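Local coordinates for protein VP1 (Polyomavirus HPyV7, PDB 4PCH) that assembles as a pentamer, the building unit of the polyomavirus T=7 capsid, and probably takes part in attachment to host-cell receptors, at residues L128-I133 and K162-A167; N214-L219 and R267-K272; G234-P239 and T253-Y258; S50-P55 and R139-E144; A25-N30 and S62-N67. All coordinates share one frame; numbering follows the deposited sequence.

The five contacts tie together the jelly-roll part of VP1, a piece of the longer protein, and its loops. Along the chain contact 5 opens first, contact 4 alternates with contacts 5 and 1, and contact 3 is nested inside the loop closed by contact 2. Contacts 2 and 3 share strand 253-271, yet their centres are about 40 Å apart on opposite sides of the chain's centre. Contact 5 touches contact 1 through Ala167 and Asn30, and contact 3 through Pro29. Contacts 1 and 4, with centres about 18 Å apart, join loop strands outside the main sheet. Contacts 1, 3, 4 and 5 also reach neighbouring subunits, linking the subunit's fold to the pentamer.

Contact 1 (L128-I133 and K162-A167); sequences LDVIGI and KQVNAA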
# COMPACT_ATOMS: atom_id res chain seq x y z
N LEU B 128 -16.51 -7.41 24.90
CA LEU B 128 -16.80 -7.22 23.49
C LEU B 128 -18.05 -7.96 23.04
O LEU B 128 -18.16 -9.17 23.26
CB LEU B 128 -15.60 -7.72 22.69
CG LEU B 128 -15.71 -7.63 21.16
CD1 LEU B 128 -15.62 -6.20 20.69
CD2 LEU B 128 -14.66 -8.44 20.42
N ASP B 129 -18.99 -7.25 22.42
CA ASP B 129 -20.16 -7.89 21.80
C ASP B 129 -19.73 -8.49 20.45
O ASP B 129 -19.11 -7.77 19.61
CB ASP B 129 -21.26 -6.85 21.56
CG ASP B 129 -21.76 -6.22 22.84
OD1 ASP B 129 -22.25 -6.96 23.74
OD2 ASP B 129 -21.70 -4.96 22.93
N VAL B 130 -20.10 -9.76 20.23
CA VAL B 130 -19.76 -10.47 18.98
C VAL B 130 -20.98 -11.16 18.39
O VAL B 130 -21.98 -11.44 19.07
CB VAL B 130 -18.64 -11.56 19.19
CG1 VAL B 130 -17.29 -10.89 19.29
CG2 VAL B 130 -18.92 -12.41 20.41
N ILE B 131 -20.89 -11.43 17.09
CA ILE B 131 -21.89 -12.18 16.37
C ILE B 131 -21.27 -13.53 15.97
O ILE B 131 -20.12 -13.59 15.49
CB ILE B 131 -22.37 -11.44 15.11
CG1 ILE B 131 -22.81 -10.02 15.42
CG2 ILE B 131 -23.51 -12.22 14.46
CD1 ILE B 131 -23.15 -9.23 14.18
N GLY B 132 -22.01 -14.59 16.21
CA GLY B 132 -21.58 -15.95 15.83
C GLY B 132 -21.94 -16.23 14.39
O GLY B 132 -23.10 -16.11 14.03
N ILE B 133 -20.96 -16.58 13.56
CA ILE B 133 -21.22 -16.90 12.16
C ILE B 133 -20.44 -18.14 11.79
O ILE B 133 -19.23 -18.18 12.00
CB ILE B 133 -20.73 -15.78 11.20
CG1 ILE B 133 -21.45 -14.47 11.52
CG2 ILE B 133 -20.96 -16.20 9.75
CD1 ILE B 133 -22.88 -14.44 11.09
N LYS B 162 -23.31 -12.95 21.53
CA LYS B 162 -22.69 -13.24 22.82
C LYS B 162 -21.65 -12.17 23.09
O LYS B 162 -21.32 -11.35 22.22
CB LYS B 162 -22.01 -14.60 22.85
CG LYS B 162 -22.91 -15.82 22.87
CD LYS B 162 -22.24 -16.99 23.58
CE LYS B 162 -23.23 -18.12 23.72
NZ LYS B 162 -22.59 -19.38 24.18
N GLN B 163 -21.16 -12.15 24.33
CA GLN B 163 -20.00 -11.32 24.67
C GLN B 163 -18.77 -12.17 24.93
O GLN B 163 -18.87 -13.27 25.44
CB GLN B 163 -20.31 -10.45 25.89
CG GLN B 163 -21.55 -9.62 25.73
CD GLN B 163 -21.73 -8.62 26.88
OE1 GLN B 163 -21.73 -7.41 26.67
NE2 GLN B 163 -21.82 -9.13 28.09
N VAL B 164 -17.59 -11.63 24.60
CA VAL B 164 -16.35 -12.39 24.73
C VAL B 164 -15.88 -12.33 26.19
O VAL B 164 -15.17 -11.39 26.58
CB VAL B 164 -15.26 -11.92 23.75
CG1 VAL B 164 -14.05 -12.85 23.87
CG2 VAL B 164 -15.77 -11.96 22.33
N ASN B 165 -16.34 -13.29 26.98
CA ASN B 165 -16.16 -13.34 28.43
C ASN B 165 -15.44 -14.61 28.86
O ASN B 165 -15.53 -15.04 30.01
CB ASN B 165 -17.53 -13.30 29.15
CG ASN B 165 -18.49 -14.39 28.67
OD1 ASN B 165 -18.09 -15.32 27.94
ND2 ASN B 165 -19.77 -14.26 29.05
N ALA B 166 -14.71 -15.20 27.92
CA ALA B 166 -13.99 -16.42 28.17
C ALA B 166 -12.92 -16.56 27.09
O ALA B 166 -12.89 -15.81 26.12
CB ALA B 166 -14.92 -17.59 28.12
N ALA B 167 -12.07 -17.55 27.31
CA ALA B 167 -10.85 -17.78 26.56
C ALA B 167 -11.06 -18.66 25.34
O ALA B 167 -10.13 -18.93 24.60
CB ALA B 167 -9.83 -18.45 27.49
O HOH W 1 -14.07 -8.90 25.72
O HOH W 2 -23.98 -9.17 22.84
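Val130 and Val164 cross at about a right angle, with Val130 CG1 resting 3.6 Å from Val164 CG2. The same Val164 methyl touches Val130 CG2 as well, wedged against both branches; it sits there because it is anti to its own carbonyl carbon, beside the backbone N. Leu128 instead runs alongside Val164, its CD2 branch 4.2 Å from CG2. Asp129 and Gln163 also point the same way, off the side of the sheet away from Val130, with carboxylate and amide planes 19° apart. Asp129 OD2 accepts from the backbone N of Asn181.

Backbone bonds fix these pairings. Val130 and Lys162 bond in both directions, the shorter one running from Val130 N to Lys162 O at 2.8 Å. Val164 N reaches Leu128 O at 2.9 Å, just where the chain makes an inverse gamma turn about Val164. A water bridges Leu128 N and Val164 O.

In the fold, strand 129-132 is the middle of a three-stranded antiparallel sheet, between 161-163 and 174-176. Trp174 of the latter strand meets Val130 and Lys162, while Leu128 packs onto strand 117-124 of the jelly-roll.

Contact 2 (N214-L219 and R267-K272); sequences NGVGIL and RQRRIK
Gly215 and Val216 meet Arg267 and Arg269 near one end of the VP1 jelly-roll, where the turn leading into the last part of strand 208-219 faces strand 253-271. The two touching runs are nearly perpendicular, 82° apart, and the contact is made mostly by side chains of the second reaching to the first.

The polar part centres on Gly215 O. It lies at the edge of both guanidinium groups, near the plane of each, 3.1 Å from Arg269 NH1 and 3.3 Å from Arg267 NH2. The two arginines arrive differently: Arg267 is extended from CG to NE, whereas Arg269 bends at chi2 and chi3 (74° and 81°). Glu84 forms salt bridges with both, through OE2 to Arg267 NH2 and OE1 to Arg269 NE, and its OE2 also takes the backbone N of Gly217. This carboxylate therefore links the two guanidinium groups to the turn, and Arg269 NH2 is further held by Leu10 O.

The van der Waals part has two pieces. Val216 CG2 stands over one face of the Arg269 guanidinium, 3.9 Å from NH1, the two side chains crossing at about a right angle. Farther along, Leu219 spreads its branches, CD2 lying 4.2 Å from Arg269 CG while CD1 packs on Ile271, the apolar pair of the contact.

Water completes the joint. One molecule donates to Gly215 O at 2.8 Å and accepts a weak bond from Arg267 NH2. A second donates to Asn214 O and accepts from Arg269 NH1 at 2.9 Å, in the plane of that guanidinium.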
# COMPACT_ATOMS: atom_id res chain seq x y z
N ASN B 214 -18.69 13.65 20.39
CA ASN B 214 -18.94 14.58 21.50
C ASN B 214 -17.78 14.75 22.49
O ASN B 214 -17.95 15.37 23.53
CB ASN B 214 -20.19 14.11 22.25
CG ASN B 214 -21.38 13.97 21.33
OD1 ASN B 214 -22.12 12.99 21.39
ND2 ASN B 214 -21.56 14.94 20.46
N GLY B 215 -16.61 14.20 22.18
CA GLY B 215 -15.45 14.29 23.06
C GLY B 215 -15.41 13.23 24.17
O GLY B 215 -14.56 13.31 25.05
N VAL B 216 -16.30 12.23 24.11
CA VAL B 216 -16.43 11.24 25.20
C VAL B 216 -15.79 9.90 24.85
O VAL B 216 -16.04 9.29 23.80
CB VAL B 216 -17.92 11.00 25.59
CG1 VAL B 216 -18.03 10.08 26.80
CG2 VAL B 216 -18.63 12.33 25.86
N GLY B 217 -14.93 9.43 25.75
CA GLY B 217 -14.24 8.17 25.60
C GLY B 217 -15.05 7.02 26.15
O GLY B 217 -16.25 7.12 26.32
N ILE B 218 -14.35 5.95 26.49
CA ILE B 218 -14.96 4.76 27.04
C ILE B 218 -15.23 5.01 28.53
O ILE B 218 -14.33 5.41 29.26
CB ILE B 218 -14.02 3.55 26.93
CG1 ILE B 218 -13.70 3.22 25.47
CG2 ILE B 218 -14.61 2.35 27.65
CD1 ILE B 218 -14.92 3.05 24.59
N LEU B 219 -16.45 4.78 28.97
CA LEU B 219 -16.82 5.03 30.37
C LEU B 219 -16.73 3.72 31.11
O LEU B 219 -17.52 2.79 30.89
CB LEU B 219 -18.20 5.64 30.45
CG LEU B 219 -18.40 6.95 29.69
CD1 LEU B 219 -19.87 7.31 29.69
CD2 LEU B 219 -17.55 8.07 30.27
N ARG B 267 -9.03 9.51 32.55
CA ARG B 267 -9.30 10.71 33.34
C ARG B 267 -10.66 10.49 34.00
O ARG B 267 -11.31 9.47 33.78
CB ARG B 267 -9.32 11.98 32.46
CG ARG B 267 -10.43 11.99 31.42
CD ARG B 267 -10.19 13.00 30.31
NE ARG B 267 -11.21 12.86 29.27
CZ ARG B 267 -11.08 13.28 28.01
NH1 ARG B 267 -9.99 13.94 27.62
NH2 ARG B 267 -12.07 13.05 27.15
N GLN B 268 -11.09 11.41 34.84
CA GLN B 268 -12.37 11.29 35.50
C GLN B 268 -13.44 12.12 34.81
O GLN B 268 -13.19 13.25 34.40
CB GLN B 268 -12.24 11.65 36.96
CG GLN B 268 -11.36 10.67 37.71
CD GLN B 268 -11.23 10.97 39.20
OE1 GLN B 268 -11.87 11.88 39.75
NE2 GLN B 268 -10.41 10.17 39.87
N ARG B 269 -14.64 11.57 34.77
CA ARG B 269 -15.79 12.19 34.11
C ARG B 269 -17.00 12.04 35.01
O ARG B 269 -17.25 10.94 35.53
CB ARG B 269 -16.02 11.49 32.77
CG ARG B 269 -17.23 11.94 31.95
CD ARG B 269 -17.04 13.30 31.30
NE ARG B 269 -16.27 13.17 30.07
CZ ARG B 269 -16.39 13.95 29.00
NH1 ARG B 269 -15.62 13.71 27.95
NH2 ARG B 269 -17.26 14.95 28.96
N ARG B 270 -17.75 13.11 35.22
CA ARG B 270 -19.04 13.01 35.92
C ARG B 270 -20.15 12.65 34.92
O ARG B 270 -20.18 13.12 33.77
CB ARG B 270 -19.37 14.26 36.77
CG ARG B 270 -20.19 13.88 38.03
CD ARG B 270 -20.54 15.00 39.00
NE ARG B 270 -19.63 15.14 40.15
CZ ARG B 270 -19.62 14.38 41.26
NH1 ARG B 270 -18.72 14.67 42.21
NH2 ARG B 270 -20.45 13.35 41.47
N ILE B 271 -21.01 11.71 35.31
CA ILE B 271 -22.15 11.30 34.50
C ILE B 271 -23.42 11.40 35.35
O ILE B 271 -23.37 11.34 36.60
CB ILE B 271 -21.95 9.89 33.88
CG1 ILE B 271 -21.86 8.83 34.98
CG2 ILE B 271 -20.68 9.85 33.02
CD1 ILE B 271 -21.63 7.42 34.50
N LYS B 272 -24.56 11.60 34.69
CA LYS B 272 -25.84 11.87 35.35
C LYS B 272 -26.96 11.04 34.74
O LYS B 272 -26.86 10.64 33.58
CB LYS B 272 -26.20 13.36 35.21
CG LYS B 272 -27.48 13.80 35.92
CD LYS B 272 -27.76 15.28 35.67
CE LYS B 272 -29.08 15.71 36.30
NZ LYS B 272 -29.80 16.71 35.46
O HOH W 3 -16.79 15.71 26.16
O HOH W 4 -12.67 15.33 25.25

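Contact 3 (G234-P239 and T253-Y258); sequences GMTGLP and TVQAGY
The amide of Gln255 is the flat group here, carried on a side chain whose CB lies 3.7 Å from Gly234 O on the facing strand. At the edge of the amide, NE2 donates to Ala256 O at 2.9 Å, only 6° out of the amide plane and onto a lone pair of the carbonyl. OE1 accepts from Arg43 NE, so both ends are engaged and the rotation of the group is fixed. Thr236 CG2 approaches from one side of the amide plane, 4.3 Å from OE1.

Thr236 and Thr253 lie side by side and point the same way as Gln255, the methyl CG2 of Thr236 coming 4.0 Å from Thr253 CB. With OG1 anti to the backbone N (chi1 -173°), Thr236 turns its hydroxyl off the neighbour and gives a 2.8 Å bond to Gly237 O, while Ser101 OG is a further partner. Thr253 OG1 is bound to Gln251 O. Met235 bends at chi3 and lays CE against the Thr253 backbone, 4.0 Å from its N; the same methyl also touches Val254 CG2.

Beneath these side chains Thr236 and Thr253 exchange two backbone bonds. Gln255 N gives a further bond to Gly234 O at 2.8 Å, and the return bond from Gly234 N is weak. Met235 and Val254 form the non-hydrogen-bonded pair between them, and they pack on Leu110 and Met98 of a neighbouring subunit. Together these form the antiparallel pairing of strands 224-236 and 253-271, part of the jelly-roll sheet, carried up to the subunit interface of the pentamer.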
# COMPACT_ATOMS: atom_id res chain seq x y z
N GLY B 234 -0.14 -15.65 10.49
CA GLY B 234 -0.24 -16.56 9.34
C GLY B 234 -0.03 -17.98 9.80
O GLY B 234 -0.36 -18.31 10.95
N MET B 235 0.51 -18.82 8.92
CA MET B 235 0.87 -20.20 9.29
C MET B 235 2.38 -20.46 9.13
O MET B 235 3.11 -19.70 8.45
CB MET B 235 0.03 -21.20 8.50
CG MET B 235 -1.45 -21.19 8.91
SD MET B 235 -2.32 -22.52 8.02
CE MET B 235 -2.39 -23.70 9.39
N THR B 236 2.82 -21.56 9.72
CA THR B 236 4.22 -21.92 9.79
C THR B 236 4.42 -23.42 9.76
O THR B 236 3.53 -24.18 10.15
CB THR B 236 4.89 -21.34 11.07
OG1 THR B 236 6.31 -21.58 11.03
CG2 THR B 236 4.31 -21.91 12.34
N GLY B 237 5.58 -23.83 9.23
CA GLY B 237 6.11 -25.16 9.45
C GLY B 237 6.95 -25.20 10.72
O GLY B 237 7.15 -24.18 11.42
N LEU B 238 7.45 -26.38 11.02
CA LEU B 238 8.33 -26.57 12.18
C LEU B 238 9.78 -26.22 11.85
O LEU B 238 10.19 -26.29 10.69
CB LEU B 238 8.28 -28.02 12.66
CG LEU B 238 6.89 -28.57 12.89
CD1 LEU B 238 6.97 -30.02 13.39
CD2 LEU B 238 6.05 -27.72 13.81
N PRO B 239 10.59 -25.91 12.87
CA PRO B 239 12.00 -25.57 12.60
C PRO B 239 12.83 -26.62 11.90
O PRO B 239 12.83 -27.78 12.29
CB PRO B 239 12.57 -25.25 14.00
CG PRO B 239 11.38 -24.79 14.76
CD PRO B 239 10.23 -25.62 14.27
N THR B 253 0.96 -25.02 11.18
CA THR B 253 0.53 -24.52 12.47
C THR B 253 0.22 -23.03 12.38
O THR B 253 0.88 -22.30 11.66
CB THR B 253 1.70 -24.80 13.42
OG1 THR B 253 1.80 -26.23 13.63
CG2 THR B 253 1.52 -24.13 14.69
N VAL B 254 -0.76 -22.57 13.14
CA VAL B 254 -1.00 -21.12 13.21
C VAL B 254 0.08 -20.40 13.99
O VAL B 254 0.46 -20.81 15.10
CB VAL B 254 -2.39 -20.83 13.81
CG1 VAL B 254 -2.57 -19.34 14.02
CG2 VAL B 254 -3.46 -21.42 12.93
N GLN B 255 0.58 -19.30 13.42
CA GLN B 255 1.50 -18.39 14.09
C GLN B 255 0.76 -17.19 14.57
O GLN B 255 0.19 -16.43 13.77
CB GLN B 255 2.62 -17.92 13.14
CG GLN B 255 3.57 -16.89 13.73
CD GLN B 255 4.50 -17.51 14.75
OE1 GLN B 255 5.40 -18.32 14.40
NE2 GLN B 255 4.29 -17.16 16.00
N ALA B 256 0.76 -16.99 15.89
CA ALA B 256 0.19 -15.79 16.47
C ALA B 256 1.28 -14.81 16.87
O ALA B 256 2.46 -15.13 16.90
CB ALA B 256 -0.66 -16.15 17.69
N GLY B 257 0.88 -13.57 17.15
CA GLY B 257 1.80 -12.63 17.81
C GLY B 257 2.27 -13.18 19.14
O GLY B 257 1.64 -14.05 19.72
N TYR B 258 3.41 -12.68 19.61
CA TYR B 258 3.93 -13.06 20.91
C TYR B 258 3.15 -12.46 22.06
O TYR B 258 3.27 -12.88 23.21
CB TYR B 258 5.36 -12.57 21.00
CG TYR B 258 6.34 -13.19 20.04
CD1 TYR B 258 6.13 -14.45 19.46
CD2 TYR B 258 7.56 -12.57 19.81
CE1 TYR B 258 7.08 -15.02 18.64
CE2 TYR B 258 8.54 -13.16 19.01
CZ TYR B 258 8.29 -14.39 18.43
OH TYR B 258 9.30 -14.94 17.67

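Contact 4 (S50-P55 and R139-E144); sequences SDTLGP and RLKVNE
Asp51, Thr52 and Leu53 run alongside Leu140, Lys141 and Val142 as a short two-stranded parallel sheet, a small accessory to the antiparallel jelly-roll, with end-to-end directions only 15° apart. The bonding zigzags as parallel strands require. Lys141 N reaches Asp51 O at 2.9 Å, Leu53 N donates to Lys141 O at 3.0 Å, and Asn143 N closes the series on Leu53 O at 3.0 Å.

On one side of the sheet Lys141 stretches out beyond CG and passes along Thr52 and Asp51. Its NZ makes a weak salt bridge to Asp51 OD2 at 3.3 Å. The carboxylate can turn that way because its CG sits between the backbone N and the carbonyl carbon (chi1 60°). Thr52 OG1 donates to the other oxygen, Asp51 OD1, at 2.8 Å from above the carboxylate plane, so each oxygen has a partner, and Thr52 OG1 and Lys141 NZ both lie off the same face of the group.

The opposite side is apolar: Leu53 CD1 and Leu140 CD1 meet at 3.6 Å, and both residues pack on Ala99 of a neighbouring subunit. At the far end the Pro55 ring crosses the Asn143 side chain at about a right angle, CD lying 3.6 Å from Asn143 CG, while Asn143 OD1 is occupied by Ala145 N. Where the two segments begin, one water donates to both Arg139 O and Asp51 OD2, standing 2.7 Å from the latter.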
# COMPACT_ATOMS: atom_id res chain seq x y z
N SER B 50 -8.31 -30.59 7.91
CA SER B 50 -9.63 -31.20 8.10
C SER B 50 -10.76 -30.15 8.07
O SER B 50 -10.50 -28.96 8.02
CB SER B 50 -9.68 -31.96 9.44
OG SER B 50 -9.82 -31.03 10.53
N ASP B 51 -12.00 -30.61 8.18
CA ASP B 51 -13.18 -29.74 8.25
C ASP B 51 -13.57 -29.29 9.66
O ASP B 51 -14.67 -28.81 9.84
CB ASP B 51 -14.38 -30.43 7.60
CG ASP B 51 -14.75 -31.75 8.29
OD1 ASP B 51 -14.10 -32.07 9.30
OD2 ASP B 51 -15.66 -32.44 7.82
N THR B 52 -12.66 -29.42 10.61
CA THR B 52 -13.00 -29.27 12.03
C THR B 52 -12.02 -28.42 12.76
O THR B 52 -10.81 -28.68 12.71
CB THR B 52 -13.07 -30.67 12.70
OG1 THR B 52 -14.08 -31.45 12.06
CG2 THR B 52 -13.44 -30.55 14.16
N LEU B 53 -12.52 -27.36 13.41
CA LEU B 53 -11.72 -26.56 14.32
C LEU B 53 -11.53 -27.30 15.64
O LEU B 53 -12.49 -27.65 16.28
CB LEU B 53 -12.39 -25.20 14.63
CG LEU B 53 -12.15 -24.14 13.57
CD1 LEU B 53 -12.79 -24.56 12.25
CD2 LEU B 53 -12.72 -22.82 14.09
N GLY B 54 -10.28 -27.50 16.03
CA GLY B 54 -9.97 -28.23 17.26
C GLY B 54 -9.36 -27.32 18.30
O GLY B 54 -8.63 -26.40 17.98
N PRO B 55 -9.63 -27.57 19.58
CA PRO B 55 -9.07 -26.73 20.61
C PRO B 55 -7.54 -26.94 20.66
O PRO B 55 -7.04 -28.05 20.51
CB PRO B 55 -9.76 -27.23 21.88
CG PRO B 55 -10.08 -28.64 21.60
CD PRO B 55 -10.21 -28.81 20.12
N ARG B 139 -21.07 -27.88 6.65
CA ARG B 139 -19.82 -28.62 6.47
C ARG B 139 -18.66 -28.27 7.42
O ARG B 139 -17.71 -29.06 7.53
CB ARG B 139 -19.32 -28.44 5.04
CG ARG B 139 -20.30 -28.88 3.95
CD ARG B 139 -19.65 -28.69 2.58
NE ARG B 139 -20.55 -28.89 1.45
CZ ARG B 139 -21.28 -27.94 0.85
NH1 ARG B 139 -21.27 -26.67 1.25
NH2 ARG B 139 -22.04 -28.28 -0.18
N LEU B 140 -18.69 -27.10 8.05
CA LEU B 140 -17.62 -26.67 8.96
C LEU B 140 -18.04 -27.06 10.37
O LEU B 140 -19.09 -26.63 10.83
CB LEU B 140 -17.33 -25.17 8.92
CG LEU B 140 -16.15 -24.71 9.81
CD1 LEU B 140 -14.79 -25.21 9.27
CD2 LEU B 140 -16.11 -23.20 9.98
N LYS B 141 -17.21 -27.90 10.99
CA LYS B 141 -17.49 -28.43 12.31
C LYS B 141 -16.59 -27.76 13.34
O LYS B 141 -15.49 -27.29 13.02
CB LYS B 141 -17.28 -29.94 12.32
CG LYS B 141 -18.27 -30.68 11.41
CD LYS B 141 -17.68 -31.99 10.93
CE LYS B 141 -18.65 -32.76 10.04
NZ LYS B 141 -18.03 -34.02 9.53
N VAL B 142 -17.09 -27.72 14.58
CA VAL B 142 -16.41 -27.03 15.68
C VAL B 142 -16.43 -27.90 16.92
O VAL B 142 -17.49 -28.30 17.39
CB VAL B 142 -17.11 -25.69 16.00
CG1 VAL B 142 -16.27 -24.88 16.99
CG2 VAL B 142 -17.34 -24.90 14.72
N ASN B 143 -15.25 -28.20 17.44
CA ASN B 143 -15.15 -28.98 18.67
C ASN B 143 -15.91 -28.32 19.83
O ASN B 143 -15.90 -27.10 19.99
CB ASN B 143 -13.69 -29.16 19.05
CG ASN B 143 -13.53 -30.09 20.21
OD1 ASN B 143 -13.68 -29.68 21.35
ND2 ASN B 143 -13.27 -31.36 19.94
N GLU B 144 -16.58 -29.16 20.62
CA GLU B 144 -17.45 -28.70 21.69
C GLU B 144 -16.75 -27.97 22.82
O GLU B 144 -17.41 -27.30 23.62
CB GLU B 144 -18.24 -29.89 22.27
CG GLU B 144 -19.31 -30.43 21.33
CD GLU B 144 -20.31 -29.35 20.91
OE1 GLU B 144 -20.07 -28.69 19.86
OE2 GLU B 144 -21.31 -29.15 21.63
O HOH W 5 -17.45 -31.32 6.21

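Contact 5 (A25-N30 and S62-N67); sequences AVLLPN and SVAVIN
Leu27 and Ser62 meet where strand 9-27 and strand 62-67 face each other inside the jelly-roll. The strands run at 155° to each other with axes 7.6 Å apart at closest approach, and side chains rather than backbone hydrogen bonds join them.

Ser62 carries the polar end. With OG anti to its carbonyl carbon (chi1 -65°), the hydroxyl reaches over to Leu28 O at 2.7 Å and donates to it from above the carbonyl plane, 41° out. A water gives OG a second partner, donating to it at 2.6 Å while accepting from Asn30 N at 3.0 Å. The hydroxyl thus donates one hydrogen bond, to Leu28 O, and accepts one from the water, so two routes tie Ser62 to the chain just past strand 9-27. The Asn30 amide is engaged away from Ser62, with ND2 bound to Ala167 O and OD1 to Asn39 N.

Farther along the contact is mostly apolar. Leu27 points toward strand 62-67 and divides its branches: CD1 sits 3.7 Å from the Ala64 methyl, and CD2 lies against the Ser62 carbonyl, 3.7 Å from Ser62 O. Beyond it Ala25 CB meets Ile66 CD1 at 4.1 Å. Ser229 on strand 224-236 and Phe262 on strand 253-271 also pack on Leu27, placing it between strands of the sandwich.

Each larger side chain meets a small one between the strands: Leu27 on Ala64, Ile66 on Ala25. Chemically, dispersion between aliphatic groups joins the strand faces, while one serine hydroxyl and one water satisfy backbone groups where strand 9-27 has ended.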
# COMPACT_ATOMS: atom_id res chain seq x y z
N ALA B 25 -0.86 -3.39 29.94
CA ALA B 25 -1.04 -4.83 29.97
C ALA B 25 -0.50 -5.42 28.69
O ALA B 25 -0.46 -4.74 27.65
CB ALA B 25 -2.51 -5.19 30.11
N VAL B 26 -0.05 -6.67 28.78
CA VAL B 26 0.25 -7.43 27.57
C VAL B 26 -0.65 -8.66 27.53
O VAL B 26 -0.58 -9.50 28.42
CB VAL B 26 1.70 -7.87 27.52
CG1 VAL B 26 1.95 -8.67 26.24
CG2 VAL B 26 2.63 -6.67 27.62
N LEU B 27 -1.51 -8.71 26.52
CA LEU B 27 -2.44 -9.81 26.29
C LEU B 27 -1.65 -10.84 25.51
O LEU B 27 -1.03 -10.53 24.50
CB LEU B 27 -3.69 -9.43 25.52
CG LEU B 27 -4.86 -8.84 26.32
CD1 LEU B 27 -4.38 -7.58 27.04
CD2 LEU B 27 -6.09 -8.57 25.49
N LEU B 28 -1.70 -12.07 26.01
CA LEU B 28 -0.95 -13.17 25.45
C LEU B 28 -1.84 -14.01 24.53
O LEU B 28 -3.05 -14.13 24.76
CB LEU B 28 -0.40 -14.06 26.56
CG LEU B 28 0.46 -13.43 27.66
CD1 LEU B 28 0.97 -14.46 28.65
CD2 LEU B 28 1.61 -12.64 27.04
N PRO B 29 -1.25 -14.60 23.49
CA PRO B 29 -2.05 -15.40 22.60
C PRO B 29 -2.60 -16.65 23.26
O PRO B 29 -1.99 -17.21 24.15
CB PRO B 29 -1.06 -15.79 21.50
CG PRO B 29 0.25 -15.76 22.14
CD PRO B 29 0.16 -14.54 23.02
N ASN B 30 -3.78 -17.02 22.79
CA ASN B 30 -4.56 -18.04 23.41
C ASN B 30 -5.23 -18.93 22.39
O ASN B 30 -6.06 -18.47 21.63
CB ASN B 30 -5.60 -17.27 24.24
CG ASN B 30 -6.60 -18.16 24.84
OD1 ASN B 30 -6.29 -19.28 25.23
ND2 ASN B 30 -7.85 -17.69 24.89
N SER B 62 -8.05 -13.22 22.89
CA SER B 62 -7.43 -12.95 24.16
C SER B 62 -8.23 -11.88 24.84
O SER B 62 -8.66 -10.94 24.19
CB SER B 62 -6.01 -12.44 23.94
OG SER B 62 -5.18 -13.44 23.34
N VAL B 63 -8.38 -11.99 26.16
CA VAL B 63 -9.10 -10.98 26.93
C VAL B 63 -8.32 -10.67 28.20
O VAL B 63 -7.68 -11.55 28.80
CB VAL B 63 -10.54 -11.42 27.30
CG1 VAL B 63 -11.40 -11.56 26.05
CG2 VAL B 63 -10.54 -12.72 28.06
N ALA B 64 -8.43 -9.43 28.63
CA ALA B 64 -7.94 -9.02 29.94
C ALA B 64 -8.94 -8.05 30.52
O ALA B 64 -9.53 -7.27 29.78
CB ALA B 64 -6.57 -8.38 29.85
N VAL B 65 -9.15 -8.15 31.84
CA VAL B 65 -9.99 -7.21 32.56
C VAL B 65 -9.11 -6.59 33.64
O VAL B 65 -8.64 -7.29 34.55
CB VAL B 65 -11.23 -7.85 33.19
CG1 VAL B 65 -12.14 -6.77 33.76
CG2 VAL B 65 -12.00 -8.66 32.17
N ILE B 66 -8.88 -5.29 33.49
CA ILE B 66 -7.90 -4.57 34.28
C ILE B 66 -8.65 -3.68 35.26
O ILE B 66 -9.39 -2.79 34.85
CB ILE B 66 -6.98 -3.67 33.41
CG1 ILE B 66 -6.35 -4.45 32.23
CG2 ILE B 66 -5.89 -3.05 34.26
CD1 ILE B 66 -5.65 -5.71 32.63
N ASN B 67 -8.44 -3.91 36.55
CA ASN B 67 -9.09 -3.09 37.56
C ASN B 67 -8.47 -1.67 37.62
O ASN B 67 -7.27 -1.49 37.48
CB ASN B 67 -9.04 -3.79 38.92
CG ASN B 67 -9.77 -5.14 38.91
OD1 ASN B 67 -10.80 -5.32 38.25
ND2 ASN B 67 -9.23 -6.08 39.65
O HOH W 6 -5.15 -14.91 21.17